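Extracellular solute-binding protein, family 1 (Trichodesmium erythraeum IMS101, PDB 6G7N) binds ferric iron together with small amino-acid ligands and probably hands it to an ABC transporter for uptake into the cell. Local coordinates at residues Q15-S20 with P258-I263; E41-E46 with A69-P74; N139-S144 with L193-Y198. All coordinates share one frame; numbering follows the deposited sequence. Where two conformers were deposited one is given.

In the fold
The three contacts illustrate how chemistry follows place in a two-lobed binding protein. Contacts 1 and 2 lie far out, their centres about 20 and 21 Å from the centre of the chain, and both are partly buried apolar seams: contact 1 joins two helices, contact 2 a helix and the turn leading into a short strand. Contact 3 lies only about 7 Å from the centre and is wholly buried; there polar atoms dominate, gathered round iron. Contacts 2 and 3 reach the same branched sheet. Along the chain, the loop closed by 15-20 and 258-263 encloses both other contacts, which follow one another in series. None of the three touches another.

Contact 1 of 3, residues Q15-S20 with P258-I263; sequences QALYDS and PEAQKI
Leu17 lays its CD1 methyl against Ala260, where it lies 3.8 Å from Ala260 O and 4.0 Å from Ala260 CB in the conformer described here. A second placement of this leucine was modelled, so its branch is less certain than its stem. Lower on the same side chain, Leu17 CB is 4.2 Å from Ile263 CG2, so one leucine spans the two residues, three apart, that face it from a turn of helix 258-263. With CG anti to the backbone N (chi1 -170°), the isobutyl group brings CD1 alongside Ala260. Ile263 reaches the other way with its longer arm, CD1 coming within 4.3 Å of Ala16 CB at the margin of the seam.

The two short helical segments run nearly antiparallel, at 160°, with axes 9.8 Å apart at closest approach. The pair joins the first helix of the chain to one far later in sequence, probably within one lobe. Tyr254 of helix 245-255 touches both Leu17 and Ala260, so a third helix joins the cluster. Gln261, turned away from the seam, ties its helix to the backbone of Phe98, Val273 and Val274.

The side-chain hydrogen bond within these segments lies inside one helix: Gln15 NE2 donates to Asp19 OD1 at 2.9 Å, from above the carboxylate plane. Between the helices carbon meets carbon, Ala260 O apart, which implies cohesion by shape and water exclusion rather than directional bonds.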
ATOM      1  N   GLN A  15       0.966 -19.892  -1.041  1.00 15.58           N
ATOM      2  CA  GLN A  15       0.506 -21.290  -0.793  1.00 15.16           C
ATOM      3  C   GLN A  15       1.152 -21.939   0.452  1.00 16.88           C
ATOM      4  O   GLN A  15       0.502 -22.693   1.167  1.00 17.07           O
ATOM      5  CB  GLN A  15       0.735 -22.167  -2.013  1.00 17.44           C
ATOM      6  CG  GLN A  15       0.004 -23.505  -1.921  1.00 18.56           C
ATOM      7  CD  GLN A  15      -1.503 -23.355  -1.879  1.00 18.95           C
ATOM      8  OE1 GLN A  15      -2.062 -22.655  -2.697  1.00 21.33           O
ATOM      9  NE2 GLN A  15      -2.170 -23.985  -0.902  1.00 20.26           N
ATOM     10  N   ALA A  16       2.382 -21.532   0.777  1.00 17.45           N
ATOM     11  CA  ALA A  16       3.041 -22.010   2.022  1.00 18.42           C
ATOM     12  C   ALA A  16       2.296 -21.572   3.281  1.00 18.08           C
ATOM     13  O   ALA A  16       2.196 -22.313   4.243  1.00 19.70           O
ATOM     14  CB  ALA A  16       4.494 -21.552   2.087  1.00 21.29           C
ATOM     15  N   LEU A  17       1.760 -20.358   3.239  1.00 18.12           N
ATOM     16  CA  LEU A  17       1.002 -19.864   4.328  0.50 17.29           C
ATOM     17  C   LEU A  17      -0.324 -20.648   4.453  1.00 15.16           C
ATOM     18  O   LEU A  17      -0.688 -21.037   5.560  1.00 16.05           O
ATOM     19  CB  LEU A  17       0.850 -18.369   4.063  0.50 19.96           C
ATOM     20  CG  LEU A  17       0.298 -17.507   5.130  0.50 19.73           C
ATOM     21  CD1 LEU A  17       0.844 -16.111   4.973  0.50 17.82           C
ATOM     22  CD2 LEU A  17      -1.209 -17.537   4.980  0.50 18.31           C
ATOM     23  N   TYR A  18      -1.003 -20.893   3.330  1.00 14.69           N
ATOM     24  CA  TYR A  18      -2.281 -21.585   3.413  1.00 14.86           C
ATOM     25  C   TYR A  18      -2.051 -23.000   3.946  1.00 14.57           C
ATOM     26  O   TYR A  18      -2.794 -23.468   4.777  1.00 16.07           O
ATOM     27  CB  TYR A  18      -2.998 -21.641   2.056  1.00 14.95           C
ATOM     28  CG  TYR A  18      -3.171 -20.308   1.349  1.00 14.96           C
ATOM     29  CD1 TYR A  18      -3.188 -19.086   2.022  1.00 15.65           C
ATOM     30  CD2 TYR A  18      -3.279 -20.289  -0.032  1.00 15.58           C
ATOM     31  CE1 TYR A  18      -3.298 -17.891   1.341  1.00 15.59           C
ATOM     32  CE2 TYR A  18      -3.403 -19.104  -0.731  1.00 16.53           C
ATOM     33  CZ  TYR A  18      -3.403 -17.905  -0.045  1.00 15.83           C
ATOM     34  OH  TYR A  18      -3.500 -16.696  -0.725  1.00 16.20           O
ATOM     35  N   ASP A  19      -1.016 -23.664   3.447  1.00 13.86           N
ATOM     36  CA  ASP A  19      -0.728 -25.036   3.877  1.00 14.27           C
ATOM     37  C   ASP A  19      -0.362 -25.125   5.354  1.00 14.28           C
ATOM     38  O   ASP A  19      -0.790 -26.043   6.033  1.00 15.29           O
ATOM     39  CB  ASP A  19       0.372 -25.623   2.995  1.00 16.14           C
ATOM     40  CG  ASP A  19      -0.091 -25.895   1.538  1.00 18.03           C
ATOM     41  OD1 ASP A  19      -1.294 -25.766   1.243  1.00 22.20           O
ATOM     42  OD2 ASP A  19       0.764 -26.172   0.710  1.00 23.86           O
ATOM     43  N   SER A  20       0.403 -24.167   5.861  1.00 14.55           N
ATOM     44  CA  SER A  20       0.715 -24.125   7.282  1.00 14.41           C
ATOM     45  C   SER A  20      -0.532 -23.883   8.115  1.00 14.21           C
ATOM     46  O   SER A  20      -0.740 -24.540   9.159  1.00 15.20           O
ATOM     47  CB  SER A  20       1.772 -23.073   7.541  1.00 15.92           C
ATOM     48  OG  SER A  20       2.022 -23.011   8.929  1.00 18.97           O
ATOM     49  N   PRO A 258       4.695 -14.850  13.632  1.00 13.26           N
ATOM     50  CA  PRO A 258       5.969 -14.483  12.998  1.00 14.90           C
ATOM     51  C   PRO A 258       6.237 -15.199  11.685  1.00 13.84           C
ATOM     52  O   PRO A 258       6.728 -14.591  10.742  1.00 15.38           O
ATOM     53  CB  PRO A 258       6.992 -14.799  14.076  1.00 17.23           C
ATOM     54  CG  PRO A 258       6.216 -14.557  15.345  1.00 18.92           C
ATOM     55  CD  PRO A 258       4.857 -15.126  15.066  1.00 15.50           C
ATOM     56  N   GLU A 259       5.912 -16.484  11.661  1.00 14.35           N
ATOM     57  CA  GLU A 259       6.175 -17.230  10.413  1.00 15.45           C
ATOM     58  C   GLU A 259       5.320 -16.733   9.204  1.00 13.77           C
ATOM     59  O   GLU A 259       5.806 -16.575   8.076  1.00 15.80           O
ATOM     60  CB  GLU A 259       5.974 -18.725  10.697  1.00 19.66           C
ATOM     61  N   ALA A 260       4.040 -16.465   9.482  1.00 12.58           N
ATOM     62  CA  ALA A 260       3.149 -15.966   8.442  1.00 12.57           C
ATOM     63  C   ALA A 260       3.540 -14.550   8.042  1.00 11.58           C
ATOM     64  O   ALA A 260       3.503 -14.202   6.850  1.00 12.54           O
ATOM     65  CB  ALA A 260       1.711 -15.994   8.896  1.00 13.68           C
ATOM     66  N   GLN A 261       3.930 -13.730   9.014  1.00 11.23           N
ATOM     67  CA  GLN A 261       4.363 -12.382   8.705  1.00 11.55           C
ATOM     68  C   GLN A 261       5.536 -12.369   7.740  1.00 12.56           C
ATOM     69  O   GLN A 261       5.571 -11.575   6.792  1.00 12.94           O
ATOM     70  CB  GLN A 261       4.714 -11.611   9.996  1.00 10.84           C
ATOM     71  CG  GLN A 261       3.485 -11.101  10.737  1.00 10.68           C
ATOM     72  CD  GLN A 261       2.941  -9.888  10.027  1.00  9.71           C
ATOM     73  OE1 GLN A 261       3.569  -8.815  10.019  1.00 10.28           O
ATOM     74  NE2 GLN A 261       1.786 -10.055   9.393  1.00 10.73           N
ATOM     75  N   LYS A 262       6.494 -13.257   7.979  1.00 12.92           N
ATOM     76  CA  LYS A 262       7.640 -13.363   7.068  1.00 14.51           C
ATOM     77  C   LYS A 262       7.183 -13.762   5.663  1.00 13.52           C
ATOM     78  O   LYS A 262       7.549 -13.116   4.668  1.00 15.05           O
ATOM     79  CB  LYS A 262       8.640 -14.367   7.602  1.00 16.32           C
ATOM     80  CG  LYS A 262       9.811 -14.628   6.671  1.00 19.64           C
ATOM     81  CD  LYS A 262      10.781 -15.669   7.223  1.00 22.57           C
ATOM     82  CE  LYS A 262      11.889 -16.028   6.244  1.00 26.34           C
ATOM     83  NZ  LYS A 262      12.730 -14.862   5.909  1.00 32.11           N
ATOM     84  N   ILE A 263       6.425 -14.837   5.544  1.00 13.45           N
ATOM     85  CA  ILE A 263       6.063 -15.337   4.228  1.00 14.04           C
ATOM     86  C   ILE A 263       5.200 -14.320   3.482  1.00 13.03           C
ATOM     87  O   ILE A 263       5.445 -14.051   2.296  1.00 14.28           O
ATOM     88  CB  ILE A 263       5.296 -16.661   4.348  1.00 15.71           C
ATOM     89  CG1 ILE A 263       6.193 -17.783   4.887  1.00 18.38           C
ATOM     90  CG2 ILE A 263       4.692 -17.060   3.005  1.00 16.84           C
ATOM     91  CD1 ILE A 263       5.449 -18.994   5.404  1.00 21.25           C
TER

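Contact 2 of 3, residues E41-E46 with A69-P74; sequences ERIKSE and AGILQP
Where Ile43 meets Ile71 neither partner brings a flat side-chain group, and the planar groups lie farther round helix 41-46: the Arg42 guanidinium has Glu46 CD at its edge, in plane. Arg42 NE donates to Glu46 OE2 at 2.9 Å in a nearly straight salt bridge (167°). The carboxylate, in contrast, is met from above its plane, so the two groups do not lie flat together. Glu46 OE1 is also bonded to the hydroxyls of Tyr6, on strand 2-7, and of Ser50, just after the helix.

The seam itself is aliphatic. Ile43 and Ile71 cross at about a right angle, Ile43 CG2 resting 3.8 Å from Ile71 CB while their CD1 methyls meet at 4.0 Å. CG1 of Ile71 stands between its backbone N and carbonyl carbon (chi1 66°), which places CD1 beside the CD1 of Ile43 and leaves CG2 to lie 3.9 Å from Lys44 N. Lys44 runs extended alongside the turn, its CE 3.5 Å from Ala69 O and 4.1 Å from Ala69 CB; the hydrocarbon part of the lysine does the packing.

Gly70, with positive phi, ends the preceding helix in a Schellman motif, and the chain turns directly into Ile71, whose backbone bonds to Lys240. Helix 36-46 links parallel strands 28-33 and 54-58, both neighbours of strand 2-7, and such a helix packed beside its sheet is typical of the alternating alpha/beta lobes of periplasmic-type solute-binding proteins.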
ATOM      1  N   GLU A  41     -17.353  -5.559  -5.594  1.00 20.29           N
ATOM      2  CA  GLU A  41     -18.579  -5.591  -6.359  1.00 21.67           C
ATOM      3  C   GLU A  41     -19.167  -6.998  -6.368  1.00 22.62           C
ATOM      4  O   GLU A  41     -20.368  -7.180  -6.211  1.00 25.34           O
ATOM      5  CB  GLU A  41     -18.310  -5.047  -7.782  1.00 25.27           C
ATOM      6  N   ARG A  42     -18.330  -8.007  -6.556  1.00 21.91           N
ATOM      7  CA  ARG A  42     -18.806  -9.398  -6.542  1.00 22.01           C
ATOM      8  C   ARG A  42     -19.434  -9.789  -5.205  1.00 21.32           C
ATOM      9  O   ARG A  42     -20.479 -10.403  -5.169  1.00 24.83           O
ATOM     10  CB  ARG A  42     -17.664 -10.351  -6.912  1.00 23.24           C
ATOM     11  CG  ARG A  42     -18.002 -11.824  -6.750  1.00 23.76           C
ATOM     12  CD  ARG A  42     -16.877 -12.696  -7.235  1.00 25.06           C
ATOM     13  NE  ARG A  42     -17.179 -14.121  -7.102  1.00 24.99           N
ATOM     14  CZ  ARG A  42     -16.475 -15.113  -7.657  1.00 24.08           C
ATOM     15  NH1 ARG A  42     -15.414 -14.870  -8.414  1.00 27.52           N
ATOM     16  NH2 ARG A  42     -16.834 -16.373  -7.443  1.00 27.41           N
ATOM     17  N   ILE A  43     -18.752  -9.479  -4.099  1.00 19.90           N
ATOM     18  CA  ILE A  43     -19.292  -9.810  -2.785  1.00 20.58           C
ATOM     19  C   ILE A  43     -20.595  -9.024  -2.521  1.00 21.00           C
ATOM     20  O   ILE A  43     -21.549  -9.578  -1.970  1.00 23.96           O
ATOM     21  CB  ILE A  43     -18.240  -9.581  -1.668  1.00 18.67           C
ATOM     22  CG1 ILE A  43     -17.051 -10.536  -1.866  1.00 18.90           C
ATOM     23  CG2 ILE A  43     -18.858  -9.776  -0.288  1.00 19.51           C
ATOM     24  CD1 ILE A  43     -15.827 -10.160  -1.033  1.00 18.75           C
ATOM     25  N   LYS A  44     -20.609  -7.740  -2.863  1.00 22.00           N
ATOM     26  CA  LYS A  44     -21.784  -6.919  -2.638  1.00 25.53           C
ATOM     27  C   LYS A  44     -22.983  -7.520  -3.398  1.00 27.20           C
ATOM     28  O   LYS A  44     -24.056  -7.664  -2.852  1.00 29.35           O
ATOM     29  CB  LYS A  44     -21.540  -5.459  -3.059  1.00 28.73           C
ATOM     30  CG  LYS A  44     -22.579  -4.488  -2.544  1.00 31.73           C
ATOM     31  CD  LYS A  44     -22.342  -3.061  -3.007  1.00 32.62           C
ATOM     32  CE  LYS A  44     -23.045  -2.105  -2.054  1.00 39.07           C
ATOM     33  NZ  LYS A  44     -23.462  -0.860  -2.739  1.00 41.62           N
ATOM     34  N   SER A  45     -22.754  -7.919  -4.636  1.00 24.61           N
ATOM     35  CA  SER A  45     -23.820  -8.447  -5.484  1.00 28.70           C
ATOM     36  C   SER A  45     -24.287  -9.844  -5.033  1.00 29.47           C
ATOM     37  O   SER A  45     -25.485 -10.157  -5.115  1.00 39.59           O
ATOM     38  CB  SER A  45     -23.351  -8.465  -6.935  1.00 30.69           C
ATOM     39  OG  SER A  45     -22.535  -9.587  -7.195  1.00 38.16           O
ATOM     40  N   GLU A  46     -23.352 -10.676  -4.558  1.00 27.52           N
ATOM     41  CA  GLU A  46     -23.681 -11.995  -3.995  1.00 26.94           C
ATOM     42  C   GLU A  46     -24.513 -11.847  -2.708  1.00 28.90           C
ATOM     43  O   GLU A  46     -25.286 -12.736  -2.357  1.00 33.46           O
ATOM     44  CB  GLU A  46     -22.410 -12.856  -3.760  1.00 28.46           C
ATOM     45  CG  GLU A  46     -21.684 -13.360  -5.022  1.00 27.68           C
ATOM     46  CD  GLU A  46     -20.313 -14.001  -4.763  1.00 27.38           C
ATOM     47  OE1 GLU A  46     -19.821 -13.949  -3.614  1.00 26.54           O
ATOM     48  OE2 GLU A  46     -19.714 -14.570  -5.726  1.00 29.67           O
ATOM     49  N   ALA A  69     -19.198  -0.338   1.344  1.00 16.25           N
ATOM     50  CA  ALA A  69     -20.096  -1.219   0.614  1.00 17.30           C
ATOM     51  C   ALA A  69     -20.879  -2.153   1.550  1.00 16.78           C
ATOM     52  O   ALA A  69     -21.782  -2.844   1.096  1.00 20.19           O
ATOM     53  CB  ALA A  69     -19.310  -2.016  -0.421  1.00 17.96           C
ATOM     54  N   GLY A  70     -20.506  -2.225   2.835  1.00 16.99           N
ATOM     55  CA  GLY A  70     -21.214  -3.029   3.814  1.00 17.67           C
ATOM     56  C   GLY A  70     -20.842  -4.482   3.761  1.00 17.16           C
ATOM     57  O   GLY A  70     -21.590  -5.307   4.269  1.00 19.99           O
ATOM     58  N   ILE A  71     -19.688  -4.830   3.177  1.00 15.40           N
ATOM     59  CA  ILE A  71     -19.351  -6.243   3.012  1.00 15.13           C
ATOM     60  C   ILE A  71     -18.488  -6.827   4.131  1.00 14.51           C
ATOM     61  O   ILE A  71     -18.110  -8.011   4.040  1.00 15.71           O
ATOM     62  CB  ILE A  71     -18.711  -6.550   1.648  1.00 15.94           C
ATOM     63  CG1 ILE A  71     -17.341  -5.883   1.489  1.00 16.09           C
ATOM     64  CG2 ILE A  71     -19.682  -6.151   0.530  1.00 18.70           C
ATOM     65  CD1 ILE A  71     -16.480  -6.531   0.425  1.00 18.26           C
ATOM     66  N   LEU A  72     -18.175  -6.038   5.165  1.00 13.81           N
ATOM     67  CA  LEU A  72     -17.316  -6.496   6.258  1.00 13.17           C
ATOM     68  C   LEU A  72     -18.064  -6.502   7.584  1.00 14.02           C
ATOM     69  O   LEU A  72     -19.036  -5.796   7.755  1.00 16.63           O
ATOM     70  CB  LEU A  72     -16.084  -5.594   6.365  1.00 12.75           C
ATOM     71  CG  LEU A  72     -15.201  -5.517   5.111  1.00 13.18           C
ATOM     72  CD1 LEU A  72     -14.098  -4.476   5.264  1.00 13.41           C
ATOM     73  CD2 LEU A  72     -14.618  -6.847   4.735  1.00 14.87           C
ATOM     74  N   GLN A  73     -17.602  -7.312   8.532  1.00 12.99           N
ATOM     75  CA  GLN A  73     -18.112  -7.295   9.896  1.00 13.10           C
ATOM     76  C   GLN A  73     -16.977  -7.062  10.886  1.00 13.01           C
ATOM     77  O   GLN A  73     -15.853  -7.495  10.656  1.00 13.45           O
ATOM     78  CB  GLN A  73     -18.868  -8.578  10.254  1.00 14.99           C
ATOM     79  CG  GLN A  73     -18.047  -9.862  10.185  1.00 15.04           C
ATOM     80  CD  GLN A  73     -18.817 -11.069  10.709  1.00 15.98           C
ATOM     81  OE1 GLN A  73     -19.188 -11.119  11.875  1.00 18.26           O
ATOM     82  NE2 GLN A  73     -19.050 -12.050   9.834  1.00 16.16           N
ATOM     83  N   PRO A  74     -17.290  -6.385  11.996  1.00 12.99           N
ATOM     84  CA  PRO A  74     -16.209  -6.051  12.946  1.00 13.15           C
ATOM     85  C   PRO A  74     -15.750  -7.248  13.759  1.00 12.82           C
ATOM     86  O   PRO A  74     -16.565  -8.067  14.167  1.00 14.92           O
ATOM     87  CB  PRO A  74     -16.853  -4.995  13.843  1.00 14.92           C
ATOM     88  CG  PRO A  74     -18.314  -5.334  13.810  1.00 15.95           C
ATOM     89  CD  PRO A  74     -18.567  -5.781  12.396  1.00 14.47           C
TER

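Contact 3 of 3, residues N139-S144 with L193-Y198. With FE (Fe (III) ion), chain E; DAL (D-alanine), chain C.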
ATOM      1  N   ASN A 139      -4.778   6.159  -9.870  1.00 11.93           N
ATOM      2  CA  ASN A 139      -4.147   5.157  -9.029  1.00 12.21           C
ATOM      3  C   ASN A 139      -4.430   5.398  -7.537  1.00 10.91           C
ATOM      4  O   ASN A 139      -4.258   6.499  -7.024  1.00 11.12           O
ATOM      5  CB  ASN A 139      -2.653   5.187  -9.299  1.00 13.07           C
ATOM      6  CG  ASN A 139      -1.876   4.391  -8.279  1.00 13.28           C
ATOM      7  OD1 ASN A 139      -1.230   4.957  -7.392  1.00 14.30           O
ATOM      8  ND2 ASN A 139      -1.930   3.071  -8.384  1.00 15.65           N
ATOM      9  N   ILE A 140      -4.850   4.330  -6.853  1.00 11.03           N
ATOM     10  CA  ILE A 140      -5.215   4.419  -5.442  1.00 10.93           C
ATOM     11  C   ILE A 140      -4.048   4.842  -4.548  1.00 10.22           C
ATOM     12  O   ILE A 140      -4.275   5.533  -3.564  1.00 10.32           O
ATOM     13  CB  ILE A 140      -5.871   3.082  -4.960  1.00 12.58           C
ATOM     14  CG1 ILE A 140      -6.535   3.235  -3.589  1.00 14.48           C
ATOM     15  CG2 ILE A 140      -4.842   1.954  -4.884  1.00 14.05           C
ATOM     16  CD1 ILE A 140      -7.777   4.076  -3.573  1.00 17.42           C
ATOM     17  N   TYR A 141      -2.813   4.440  -4.876  1.00 10.03           N
ATOM     18  CA  TYR A 141      -1.690   4.823  -4.032  1.00  9.83           C
ATOM     19  C   TYR A 141      -1.546   6.346  -3.966  1.00  9.25           C
ATOM     20  O   TYR A 141      -1.286   6.931  -2.911  1.00  9.67           O
ATOM     21  CB  TYR A 141      -0.374   4.219  -4.490  1.00 10.04           C
ATOM     22  CG  TYR A 141      -0.385   2.750  -4.863  1.00 10.06           C
ATOM     23  CD1 TYR A 141      -1.139   1.821  -4.134  1.00 10.93           C
ATOM     24  CD2 TYR A 141       0.386   2.273  -5.903  1.00 10.33           C
ATOM     25  CE1 TYR A 141      -1.137   0.482  -4.473  1.00 12.42           C
ATOM     26  CE2 TYR A 141       0.417   0.917  -6.244  1.00 11.49           C
ATOM     27  CZ  TYR A 141      -0.329   0.015  -5.518  1.00 11.96           C
ATOM     28  OH  TYR A 141      -0.334  -1.302  -5.863  1.00 15.56           O
ATOM     29  N   ASN A 142      -1.676   6.975  -5.137  1.00 10.06           N
ATOM     30  CA  ASN A 142      -1.608   8.421  -5.227  1.00  9.71           C
ATOM     31  C   ASN A 142      -2.804   9.081  -4.538  1.00  9.57           C
ATOM     32  O   ASN A 142      -2.644  10.105  -3.868  1.00 10.23           O
ATOM     33  CB  ASN A 142      -1.601   8.853  -6.695  1.00 10.51           C
ATOM     34  CG  ASN A 142      -0.269   8.655  -7.369  1.00 11.05           C
ATOM     35  OD1 ASN A 142       0.777   8.539  -6.711  1.00 11.65           O
ATOM     36  ND2 ASN A 142      -0.277   8.679  -8.719  1.00 12.14           N
ATOM     37  N   GLN A 143      -3.998   8.537  -4.740  1.00  9.78           N
ATOM     38  CA  GLN A 143      -5.173   9.078  -4.074  1.00  9.88           C
ATOM     39  C   GLN A 143      -4.980   9.057  -2.548  1.00  9.89           C
ATOM     40  O   GLN A 143      -5.290  10.027  -1.855  1.00  9.96           O
ATOM     41  CB  GLN A 143      -6.424   8.318  -4.483  1.00 10.66           C
ATOM     42  CG  GLN A 143      -6.790   8.522  -5.940  1.00 11.45           C
ATOM     43  CD  GLN A 143      -7.854   7.582  -6.442  1.00 12.05           C
ATOM     44  OE1 GLN A 143      -8.420   6.801  -5.689  1.00 13.85           O
ATOM     45  NE2 GLN A 143      -8.110   7.633  -7.735  1.00 14.31           N
ATOM     46  N   SER A 144      -4.420   7.955  -2.027  1.00  9.46           N
ATOM     47  CA  SER A 144      -4.220   7.845  -0.598  1.00  9.40           C
ATOM     48  C   SER A 144      -3.163   8.819  -0.070  1.00  8.97           C
ATOM     49  O   SER A 144      -3.320   9.390   1.007  1.00  9.35           O
ATOM     50  CB  SER A 144      -3.894   6.389  -0.217  1.00  9.83           C
ATOM     51  OG  SER A 144      -5.095   5.626  -0.339  1.00 11.26           O
ATOM     52  N   LEU A 193       7.644   9.412  -7.462  1.00 11.51           N
ATOM     53  CA  LEU A 193       7.018   8.750  -6.309  1.00 11.11           C
ATOM     54  C   LEU A 193       6.612   7.351  -6.719  1.00 10.82           C
ATOM     55  O   LEU A 193       6.066   7.141  -7.803  1.00 11.97           O
ATOM     56  CB  LEU A 193       5.796   9.513  -5.788  1.00 12.98           C
ATOM     57  CG  LEU A 193       6.024  10.885  -5.192  1.00 13.69           C
ATOM     58  CD1 LEU A 193       4.789  11.528  -4.558  1.00 17.05           C
ATOM     59  CD2 LEU A 193       7.091  10.905  -4.106  1.00 18.80           C
ATOM     60  N   ALA A 194       6.885   6.390  -5.841  1.00 10.09           N
ATOM     61  CA  ALA A 194       6.503   4.988  -6.070  1.00 10.37           C
ATOM     62  C   ALA A 194       6.505   4.274  -4.733  1.00  9.55           C
ATOM     63  O   ALA A 194       7.097   4.749  -3.771  1.00 10.75           O
ATOM     64  CB  ALA A 194       7.433   4.306  -7.058  1.00 11.34           C
ATOM     65  N   ASN A 195       5.888   3.093  -4.705  1.00  9.64           N
ATOM     66  CA  ASN A 195       5.934   2.286  -3.491  1.00 10.19           C
ATOM     67  C   ASN A 195       7.290   1.577  -3.379  1.00  9.81           C
ATOM     68  O   ASN A 195       7.852   1.114  -4.374  1.00 10.44           O
ATOM     69  CB  ASN A 195       4.788   1.270  -3.452  1.00 10.74           C
ATOM     70  CG  ASN A 195       3.420   1.883  -3.209  1.00  9.58           C
ATOM     71  OD1 ASN A 195       3.307   3.030  -2.748  1.00 10.53           O
ATOM     72  ND2 ASN A 195       2.374   1.114  -3.502  1.00 10.86           N
ATOM     73  N   SER A 196       7.735   1.453  -2.133  1.00 10.27           N
ATOM     74  CA  SER A 196       9.020   0.877  -1.774  1.00 11.56           C
ATOM     75  C   SER A 196       9.277  -0.493  -2.412  1.00 11.18           C
ATOM     76  O   SER A 196      10.394  -0.769  -2.890  1.00 12.20           O
ATOM     77  CB  SER A 196       9.060   0.771  -0.228  1.00 11.43           C
ATOM     78  OG  SER A 196       7.908   0.106   0.309  1.00 12.10           O
ATOM     79  N   TYR A 197       8.263  -1.359  -2.392  1.00 10.58           N
ATOM     80  CA  TYR A 197       8.438  -2.721  -2.844  1.00 11.00           C
ATOM     81  C   TYR A 197       8.730  -2.829  -4.331  1.00 11.17           C
ATOM     82  O   TYR A 197       9.242  -3.865  -4.768  1.00 12.28           O
ATOM     83  CB  TYR A 197       7.238  -3.604  -2.426  1.00 11.24           C
ATOM     84  CG  TYR A 197       5.916  -3.149  -2.956  1.00 10.48           C
ATOM     85  CD1 TYR A 197       5.458  -3.513  -4.207  1.00 11.67           C
ATOM     86  CD2 TYR A 197       5.088  -2.331  -2.196  1.00 10.36           C
ATOM     87  CE1 TYR A 197       4.221  -3.078  -4.677  1.00 11.92           C
ATOM     88  CE2 TYR A 197       3.858  -1.882  -2.662  1.00 10.44           C
ATOM     89  CZ  TYR A 197       3.426  -2.212  -3.925  1.00 10.64           C
ATOM     90  OH  TYR A 197       2.250  -1.713  -4.411  1.00 11.65           O
ATOM     91  N   TYR A 198       8.417  -1.808  -5.129  1.00 10.92           N
ATOM     92  CA  TYR A 198       8.715  -1.881  -6.561  1.00 11.57           C
ATOM     93  C   TYR A 198      10.216  -1.753  -6.822  1.00 11.85           C
ATOM     94  O   TYR A 198      10.728  -2.347  -7.780  1.00 13.24           O
ATOM     95  CB  TYR A 198       7.922  -0.845  -7.374  1.00 11.49           C
ATOM     96  CG  TYR A 198       6.446  -1.119  -7.428  1.00 11.56           C
ATOM     97  CD1 TYR A 198       5.939  -2.246  -8.059  1.00 13.43           C
ATOM     98  CD2 TYR A 198       5.541  -0.264  -6.810  1.00 11.83           C
ATOM     99  CE1 TYR A 198       4.587  -2.490  -8.093  1.00 13.80           C
ATOM    100  CE2 TYR A 198       4.183  -0.518  -6.835  1.00 12.22           C
ATOM    101  CZ  TYR A 198       3.707  -1.639  -7.464  1.00 13.30           C
ATOM    102  OH  TYR A 198       2.358  -1.909  -7.468  1.00 15.58           O
TER
HETATM  103 FE    FE E 403       1.220  -2.482  -5.938  1.00 13.05          FE
HETATM  104  N   DAL C 401       0.005  -3.854  -7.197  0.80 20.99           N
HETATM  105  CA  DAL C 401       0.121  -5.232  -6.612  0.80 22.85           C
HETATM  106  CB  DAL C 401      -1.165  -6.013  -6.833  0.80 27.91           C
HETATM  107  C   DAL C 401       0.520  -5.229  -5.173  0.80 18.87           C
HETATM  108  O   DAL C 401       0.842  -4.123  -4.693  0.80 16.87           O
HETATM  109  OXT DAL C 401       0.506  -6.326  -4.550  0.80 21.78           O
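Tyr141, Tyr197 and Tyr198 converge on one ferric ion, with Tyr141 OH 1.9 Å and each of Tyr197 OH and Tyr198 OH 2.0 Å from the metal. D-alanine chelates the same iron through its N, at 2.2 Å, and its carboxylate O. The iron has two further contacts beyond these groups, and D-glutamic acid touches the same pocket. Although Tyr141 OH and Tyr197 OH come within 3.0 Å, they are joined by the shared metal and not by a hydrogen bond. Such a tyrosine-rich ferric site is consistent with a FutA/IdiA iron-binding protein.

In the second shell, Asn195 ND2 donates to Tyr197 OH (3.0 Å, 163°) and sits 3.2 Å above the centre of the Tyr141 ring, the amide plane turned 50° from that ring. An alanine here removes the amide, and Tyr197 OH would probably lose that grip while the Tyr141 ring became less firmly fixed in its rotation. Asn139 OD1 caps the helix carrying Tyr141, accepting from Asn142 N.

The site joins the first turn of helix 140-167 to the junction of strand 191-195 with helix 196-204. Arg101 of strand 96-108 touches Tyr141, Asn195 and Tyr197, its NH1 hydrogen-bonded to D-alanine, while helix 177-186 packs on Tyr198.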